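Local coordinates for protein fanconi-associated nuclease 1 homolog (Pseudomonas aeruginosa, PDB 5Y7Q) that belongs to the FAN1 family of nucleases, carries a VRR-NUC domain and binds DNA along the strand backbone, at residues A[316-329]-A[348-361]. Sequence-based numbering, arbitrary orientation.
Sequences IRSLERGERFAEAH and LARLLPRLQGKLGL. With nucleotides of chain D.
The guanidinium of Arg-354 turns an edge to the DNA, while NH1 of Arg-317 lies over one of its faces, the two guanidinium planes standing 49° apart. Along that edge, Arg-354 NH2 hydrogen-bonds OP1 of DA2 of chain D at 3.0 Å (N-H...O 171°), and Arg-354 NH1 hydrogen-bonds O3' of DG1 of chain D at 2.9 Å. Arg-317, bent at chi2, likewise points an edge at the next phosphate, NE bonding OP1 of DA3 of chain D at 3.0 Å. Lys-358 CB and Glu-323 C lie over opposite faces of Phe-325, both offset toward the rim, and Leu-359 CD1 makes an off-centre CH-pi contact with His-329. Glu-320 joins the two arginines in a salt-bridge network. Its OE2 accepts Arg-317 NH1 at 2.6 Å from above the carboxylate plane, whereas its OE1 receives a weak hydrogen bond from Arg-354 NE at 2.9 Å (120°). The extended Glu-320 is also a knob among Leu-351, Arg-354, Leu-355 and Lys-358, so packing as well as charge positions it. Leu-355 is the reciprocal knob, its CD1 4.0 Å from Ile-316 CG2. Helix 342-358 thus completes an up-down-up three-helix arrangement, roughly parallel to 311-321 and antiparallel to 325-337, whose arginine-rich side binds consecutive DNA phosphates.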
loop_
_atom_site.group_PDB
_atom_site.type_symbol
_atom_site.label_atom_id
_atom_site.label_comp_id
_atom_site.label_asym_id
_atom_site.label_seq_id
_atom_site.Cartn_x
_atom_site.Cartn_y
_atom_site.Cartn_z
ATOM N N ILE A 316 -7.603 -24.546 3.133
ATOM C CA ILE A 316 -8.577 -25.562 2.710
ATOM C C ILE A 316 -8.440 -25.825 1.217
ATOM O O ILE A 316 -8.279 -26.971 0.768
ATOM C CB ILE A 316 -10.014 -25.131 3.058
ATOM C CG1 ILE A 316 -10.158 -24.901 4.556
ATOM C CG2 ILE A 316 -10.998 -26.174 2.591
ATOM C CD1 ILE A 316 -11.209 -23.896 4.915
ATOM N N ARG A 317 -8.481 -24.757 0.424
ATOM C CA ARG A 317 -8.394 -24.928 -1.017
ATOM C C ARG A 317 -7.078 -25.585 -1.426
ATOM O O ARG A 317 -7.062 -26.388 -2.365
ATOM C CB ARG A 317 -8.582 -23.578 -1.709
ATOM C CG ARG A 317 -8.442 -23.623 -3.222
ATOM C CD ARG A 317 -9.378 -24.639 -3.893
ATOM N NE ARG A 317 -9.100 -24.755 -5.328
ATOM C CZ ARG A 317 -9.575 -25.719 -6.115
ATOM N NH1 ARG A 317 -10.362 -26.659 -5.614
ATOM N NH2 ARG A 317 -9.263 -25.745 -7.405
ATOM N N SER A 318 -5.971 -25.294 -0.727
ATOM C CA SER A 318 -4.714 -25.958 -1.068
ATOM C C SER A 318 -4.767 -27.446 -0.758
ATOM O O SER A 318 -4.318 -28.264 -1.567
ATOM C CB SER A 318 -3.538 -25.318 -0.336
ATOM O OG SER A 318 -3.195 -24.076 -0.915
ATOM N N LEU A 319 -5.300 -27.823 0.408
ATOM C CA LEU A 319 -5.446 -29.243 0.703
ATOM C C LEU A 319 -6.270 -29.926 -0.377
ATOM O O LEU A 319 -5.873 -30.976 -0.909
ATOM C CB LEU A 319 -6.066 -29.446 2.082
ATOM C CG LEU A 319 -5.165 -29.174 3.294
ATOM C CD1 LEU A 319 -5.955 -28.788 4.541
ATOM C CD2 LEU A 319 -4.222 -30.354 3.581
ATOM N N GLU A 320 -7.405 -29.319 -0.747
ATOM C CA GLU A 320 -8.212 -29.892 -1.821
ATOM C C GLU A 320 -7.376 -30.092 -3.088
ATOM O O GLU A 320 -7.387 -31.173 -3.686
ATOM C CB GLU A 320 -9.438 -29.018 -2.099
ATOM C CG GLU A 320 -10.497 -29.713 -2.945
ATOM C CD GLU A 320 -11.562 -28.760 -3.488
ATOM O OE1 GLU A 320 -12.606 -29.246 -3.999
ATOM O OE2 GLU A 320 -11.358 -27.529 -3.423
ATOM N N ARG A 321 -6.624 -29.063 -3.499
ATOM C CA ARG A 321 -5.774 -29.202 -4.677
ATOM C C ARG A 321 -4.726 -30.300 -4.486
ATOM O O ARG A 321 -4.384 -31.002 -5.443
ATOM C CB ARG A 321 -5.113 -27.856 -5.013
ATOM C CG ARG A 321 -5.732 -27.138 -6.208
ATOM C CD ARG A 321 -5.608 -25.598 -6.207
ATOM N NE ARG A 321 -4.456 -25.043 -6.940
ATOM C CZ ARG A 321 -4.174 -25.241 -8.235
ATOM N NH1 ARG A 321 -4.924 -26.029 -9.008
ATOM N NH2 ARG A 321 -3.106 -24.651 -8.763
ATOM N N GLY A 322 -4.231 -30.492 -3.263
ATOM C CA GLY A 322 -3.263 -31.546 -3.026
ATOM C C GLY A 322 -3.850 -32.924 -2.854
ATOM O O GLY A 322 -3.173 -33.834 -2.361
ATOM N N GLU A 323 -5.119 -33.083 -3.231
ATOM C CA GLU A 323 -5.879 -34.317 -3.054
ATOM C C GLU A 323 -5.927 -34.759 -1.588
ATOM O O GLU A 323 -6.105 -35.939 -1.295
ATOM C CB GLU A 323 -5.336 -35.425 -3.962
ATOM C CG GLU A 323 -5.488 -35.073 -5.463
ATOM C CD GLU A 323 -4.964 -36.148 -6.422
ATOM O OE1 GLU A 323 -4.451 -37.197 -5.951
ATOM O OE2 GLU A 323 -5.070 -35.937 -7.654
ATOM N N ARG A 324 -5.814 -33.826 -0.640
ATOM C CA ARG A 324 -5.995 -34.181 0.766
ATOM C C ARG A 324 -7.398 -33.718 1.142
ATOM O O ARG A 324 -7.607 -32.628 1.680
ATOM C CB ARG A 324 -4.903 -33.538 1.631
ATOM C CG ARG A 324 -3.473 -33.956 1.202
ATOM C CD ARG A 324 -2.326 -33.088 1.757
ATOM N NE ARG A 324 -2.176 -33.158 3.213
ATOM C CZ ARG A 324 -1.248 -32.496 3.907
ATOM N NH1 ARG A 324 -0.378 -31.713 3.270
ATOM N NH2 ARG A 324 -1.187 -32.610 5.236
ATOM N N PHE A 325 -8.348 -34.629 0.980
ATOM C CA PHE A 325 -9.753 -34.274 1.113
ATOM C C PHE A 325 -10.247 -34.330 2.550
ATOM O O PHE A 325 -11.108 -33.538 2.935
ATOM C CB PHE A 325 -10.598 -35.177 0.224
ATOM C CG PHE A 325 -10.243 -35.088 -1.214
ATOM C CD1 PHE A 325 -10.431 -33.911 -1.911
ATOM C CD2 PHE A 325 -9.720 -36.177 -1.883
ATOM C CE1 PHE A 325 -10.102 -33.824 -3.251
ATOM C CE2 PHE A 325 -9.390 -36.092 -3.220
ATOM C CZ PHE A 325 -9.577 -34.916 -3.901
ATOM N N ALA A 326 -9.751 -35.281 3.339
ATOM C CA ALA A 326 -10.251 -35.433 4.695
ATOM C C ALA A 326 -9.788 -34.279 5.560
ATOM O O ALA A 326 -10.567 -33.731 6.344
ATOM C CB ALA A 326 -9.797 -36.767 5.277
ATOM N N GLU A 327 -8.526 -33.876 5.416
ATOM C CA GLU A 327 -8.060 -32.701 6.136
ATOM C C GLU A 327 -8.797 -31.459 5.663
ATOM O O GLU A 327 -9.261 -30.655 6.472
ATOM C CB GLU A 327 -6.566 -32.538 5.947
ATOM C CG GLU A 327 -5.750 -33.632 6.581
ATOM C CD GLU A 327 -4.383 -33.742 5.944
ATOM O OE1 GLU A 327 -4.290 -34.312 4.820
ATOM O OE2 GLU A 327 -3.428 -33.223 6.563
ATOM N N ALA A 328 -8.926 -31.299 4.347
ATOM C CA ALA A 328 -9.639 -30.155 3.802
ATOM C C ALA A 328 -11.052 -30.053 4.378
ATOM O O ALA A 328 -11.481 -28.985 4.831
ATOM C CB ALA A 328 -9.662 -30.269 2.278
ATOM N N HIS A 329 -11.776 -31.177 4.388
ATOM C CA HIS A 329 -13.111 -31.223 4.971
ATOM C C HIS A 329 -13.084 -30.866 6.443
ATOM O O HIS A 329 -13.910 -30.077 6.906
ATOM C CB HIS A 329 -13.706 -32.614 4.803
ATOM C CG HIS A 329 -15.090 -32.738 5.353
ATOM N ND1 HIS A 329 -15.342 -33.096 6.656
ATOM C CD2 HIS A 329 -16.300 -32.531 4.783
ATOM C CE1 HIS A 329 -16.646 -33.124 6.864
ATOM N NE2 HIS A 329 -17.251 -32.782 5.743
ATOM N N LEU A 348 -16.667 -20.790 2.131
ATOM C CA LEU A 348 -17.027 -22.108 2.648
ATOM C C LEU A 348 -18.312 -22.626 2.014
ATOM O O LEU A 348 -18.495 -23.843 1.877
ATOM C CB LEU A 348 -17.190 -22.061 4.170
ATOM C CG LEU A 348 -15.967 -21.719 5.014
ATOM C CD1 LEU A 348 -16.336 -21.477 6.476
ATOM C CD2 LEU A 348 -14.978 -22.844 4.899
ATOM N N ALA A 349 -19.219 -21.723 1.633
ATOM C CA ALA A 349 -20.450 -22.179 1.000
ATOM C C ALA A 349 -20.184 -22.920 -0.307
ATOM O O ALA A 349 -20.987 -23.773 -0.699
ATOM C CB ALA A 349 -21.389 -20.999 0.769
ATOM N N ARG A 350 -19.109 -22.573 -1.028
ATOM C CA ARG A 350 -18.735 -23.353 -2.206
ATOM C C ARG A 350 -17.888 -24.569 -1.845
ATOM O O ARG A 350 -18.075 -25.651 -2.420
ATOM C CB ARG A 350 -17.977 -22.492 -3.207
ATOM C CG ARG A 350 -18.612 -21.174 -3.515
ATOM C CD ARG A 350 -17.544 -20.245 -4.016
ATOM N NE ARG A 350 -18.089 -18.954 -4.384
ATOM C CZ ARG A 350 -17.349 -17.872 -4.576
ATOM N NH1 ARG A 350 -16.027 -17.938 -4.412
ATOM N NH2 ARG A 350 -17.933 -16.727 -4.921
ATOM N N LEU A 351 -16.933 -24.399 -0.918
ATOM C CA LEU A 351 -15.968 -25.464 -0.637
ATOM C C LEU A 351 -16.618 -26.654 0.039
ATOM O O LEU A 351 -16.420 -27.804 -0.367
ATOM C CB LEU A 351 -14.848 -24.940 0.250
ATOM C CG LEU A 351 -13.719 -24.316 -0.519
ATOM C CD1 LEU A 351 -12.790 -23.678 0.473
ATOM C CD2 LEU A 351 -13.051 -25.425 -1.277
ATOM N N LEU A 352 -17.352 -26.401 1.103
ATOM C CA LEU A 352 -17.956 -27.489 1.862
ATOM C C LEU A 352 -18.661 -28.520 0.986
ATOM O O LEU A 352 -18.265 -29.692 1.033
ATOM C CB LEU A 352 -18.891 -26.887 2.917
ATOM C CG LEU A 352 -18.638 -27.437 4.300
ATOM C CD1 LEU A 352 -19.817 -28.287 4.744
ATOM C CD2 LEU A 352 -17.389 -28.274 4.266
ATOM N N PRO A 353 -19.637 -28.172 0.138
ATOM C CA PRO A 353 -20.368 -29.231 -0.580
ATOM C C PRO A 353 -19.504 -29.992 -1.562
ATOM O O PRO A 353 -19.773 -31.172 -1.828
ATOM C CB PRO A 353 -21.488 -28.469 -1.307
ATOM C CG PRO A 353 -21.451 -27.064 -0.762
ATOM C CD PRO A 353 -20.045 -26.836 -0.316
ATOM N N ARG A 354 -18.487 -29.345 -2.131
ATOM C CA ARG A 354 -17.617 -30.034 -3.070
ATOM C C ARG A 354 -16.713 -31.023 -2.350
ATOM O O ARG A 354 -16.432 -32.116 -2.874
ATOM C CB ARG A 354 -16.818 -29.000 -3.841
ATOM C CG ARG A 354 -15.745 -29.551 -4.695
ATOM C CD ARG A 354 -15.266 -28.450 -5.590
ATOM N NE ARG A 354 -14.606 -27.392 -4.835
ATOM C CZ ARG A 354 -14.580 -26.112 -5.200
ATOM N NH1 ARG A 354 -15.196 -25.716 -6.305
ATOM N NH2 ARG A 354 -13.944 -25.219 -4.452
ATOM N N LEU A 355 -16.282 -30.668 -1.134
ATOM C CA LEU A 355 -15.576 -31.606 -0.270
ATOM C C LEU A 355 -16.487 -32.730 0.208
ATOM O O LEU A 355 -16.074 -33.893 0.273
ATOM C CB LEU A 355 -15.005 -30.862 0.927
ATOM C CG LEU A 355 -14.050 -29.766 0.528
ATOM C CD1 LEU A 355 -13.636 -29.068 1.768
ATOM C CD2 LEU A 355 -12.865 -30.379 -0.213
ATOM N N GLN A 356 -17.714 -32.395 0.600
ATOM C CA GLN A 356 -18.659 -33.424 0.995
ATOM C C GLN A 356 -18.826 -34.430 -0.127
ATOM O O GLN A 356 -18.804 -35.644 0.099
ATOM C CB GLN A 356 -19.994 -32.788 1.357
ATOM C CG GLN A 356 -19.930 -31.893 2.549
ATOM C CD GLN A 356 -21.246 -31.211 2.840
ATOM O OE1 GLN A 356 -21.578 -30.969 3.997
ATOM N NE2 GLN A 356 -22.012 -30.906 1.791
ATOM N N GLY A 357 -18.974 -33.938 -1.354
ATOM C CA GLY A 357 -19.087 -34.845 -2.478
ATOM C C GLY A 357 -17.836 -35.677 -2.658
ATOM O O GLY A 357 -17.912 -36.879 -2.926
ATOM N N LYS A 358 -16.665 -35.054 -2.482
ATOM C CA LYS A 358 -15.419 -35.793 -2.636
ATOM C C LYS A 358 -15.222 -36.844 -1.555
ATOM O O LYS A 358 -14.426 -37.760 -1.754
ATOM C CB LYS A 358 -14.229 -34.837 -2.667
ATOM C CG LYS A 358 -13.886 -34.341 -4.069
ATOM C CD LYS A 358 -13.593 -32.847 -4.071
ATOM C CE LYS A 358 -13.176 -32.328 -5.448
ATOM N NZ LYS A 358 -14.268 -32.414 -6.453
ATOM N N LEU A 359 -15.917 -36.750 -0.425
ATOM C CA LEU A 359 -15.883 -37.810 0.583
ATOM C C LEU A 359 -17.011 -38.824 0.396
ATOM O O LEU A 359 -17.199 -39.705 1.250
ATOM C CB LEU A 359 -15.928 -37.215 1.993
ATOM C CG LEU A 359 -14.734 -36.292 2.301
ATOM C CD1 LEU A 359 -14.563 -36.031 3.797
ATOM C CD2 LEU A 359 -13.453 -36.841 1.704
ATOM N N GLY A 360 -17.773 -38.707 -0.691
ATOM C CA GLY A 360 -18.925 -39.562 -0.889
ATOM C C GLY A 360 -20.019 -39.368 0.132
ATOM O O GLY A 360 -20.691 -40.331 0.501
ATOM N N LEU A 361 -20.179 -38.211 0.603
ATOM C CA LEU A 361 -21.254 -37.857 1.512
ATOM C C LEU A 361 -22.467 -37.397 0.722
ATOM O O LEU A 361 -22.323 -36.799 -0.351
ATOM C CB LEU A 361 -20.815 -36.739 2.446
ATOM C CG LEU A 361 -19.815 -37.026 3.553
ATOM C CD1 LEU A 361 -19.463 -35.716 4.185
ATOM C CD2 LEU A 361 -20.427 -37.961 4.571
ATOM P P DA D 2 -14.683 -21.929 -6.781
ATOM O OP1 DA D 2 -14.113 -22.405 -5.502
ATOM O OP2 DA D 2 -15.218 -20.553 -6.824
ATOM O "O5'" DA D 2 -13.577 -22.044 -7.933
ATOM C "C5'" DA D 2 -13.225 -23.322 -8.484
ATOM C "C4'" DA D 2 -11.901 -23.229 -9.200
ATOM O "O4'" DA D 2 -12.109 -22.641 -10.512
ATOM C "C3'" DA D 2 -10.895 -22.318 -8.493
ATOM O "O3'" DA D 2 -9.580 -22.794 -8.643
ATOM C "C2'" DA D 2 -11.071 -21.007 -9.221
ATOM C "C1'" DA D 2 -11.305 -21.484 -10.627
ATOM N N9 DA D 2 -11.991 -20.472 -11.391
ATOM C C8 DA D 2 -13.117 -19.790 -11.027
ATOM N N7 DA D 2 -13.485 -18.885 -11.894
ATOM C C5 DA D 2 -12.516 -18.963 -12.877
ATOM C C6 DA D 2 -12.334 -18.269 -14.077
ATOM N N6 DA D 2 -13.159 -17.317 -14.503
ATOM N N1 DA D 2 -11.267 -18.593 -14.828
ATOM C C2 DA D 2 -10.440 -19.553 -14.400
ATOM N N3 DA D 2 -10.508 -20.276 -13.290
ATOM C C4 DA D 2 -11.581 -19.927 -12.569
ATOM P P DA D 3 -8.340 -21.942 -8.066
ATOM O OP1 DA D 3 -7.671 -22.857 -7.122
ATOM O OP2 DA D 3 -8.765 -20.626 -7.545
ATOM O "O5'" DA D 3 -7.408 -21.705 -9.352
ATOM C "C5'" DA D 3 -6.946 -22.828 -10.111
ATOM C "C4'" DA D 3 -5.954 -22.434 -11.199
ATOM O "O4'" DA D 3 -6.542 -21.469 -12.087
ATOM C "C3'" DA D 3 -4.678 -21.776 -10.735
ATOM O "O3'" DA D 3 -3.711 -21.940 -11.759
ATOM C "C2'" DA D 3 -5.115 -20.318 -10.607
ATOM C "C1'" DA D 3 -5.971 -20.190 -11.853
ATOM N N9 DA D 3 -7.088 -19.283 -11.754
ATOM C C8 DA D 3 -8.050 -19.250 -10.784
ATOM N N7 DA D 3 -8.985 -18.362 -11.005
ATOM C C5 DA D 3 -8.626 -17.800 -12.221
ATOM C C6 DA D 3 -9.208 -16.796 -13.010
ATOM N N6 DA D 3 -10.331 -16.163 -12.666
ATOM N N1 DA D 3 -8.590 -16.470 -14.173
ATOM C C2 DA D 3 -7.466 -17.115 -14.509
ATOM N N3 DA D 3 -6.826 -18.073 -13.847
ATOM C C4 DA D 3 -7.469 -18.372 -12.701
ATOM P P DG D 1 -18.506 -26.670 -9.349
ATOM O OP1 DG D 1 -17.846 -27.901 -8.849
ATOM O OP2 DG D 1 -19.674 -26.753 -10.262
ATOM O "O5'" DG D 1 -18.924 -25.745 -8.106
ATOM C "C5'" DG D 1 -18.831 -24.322 -8.210
ATOM C "C4'" DG D 1 -17.477 -23.925 -8.769
ATOM O "O4'" DG D 1 -17.580 -23.664 -10.187
ATOM C "C3'" DG D 1 -16.855 -22.653 -8.172
ATOM O "O3'" DG D 1 -15.817 -22.993 -7.222
ATOM C "C2'" DG D 1 -16.282 -21.927 -9.392
ATOM C "C1'" DG D 1 -16.442 -22.942 -10.517
ATOM N N9 DG D 1 -16.591 -22.279 -11.795
ATOM C C8 DG D 1 -17.593 -21.423 -12.179
ATOM N N7 DG D 1 -17.410 -20.916 -13.366
ATOM C C5 DG D 1 -16.194 -21.442 -13.776
ATOM C C6 DG D 1 -15.474 -21.257 -14.980
ATOM O O6 DG D 1 -15.771 -20.559 -15.961
ATOM N N1 DG D 1 -14.285 -21.979 -14.983
ATOM C C2 DG D 1 -13.843 -22.783 -13.955
ATOM N N2 DG D 1 -12.670 -23.403 -14.147
ATOM N N3 DG D 1 -14.508 -22.968 -12.826
ATOM C C4 DG D 1 -15.671 -22.268 -12.808
#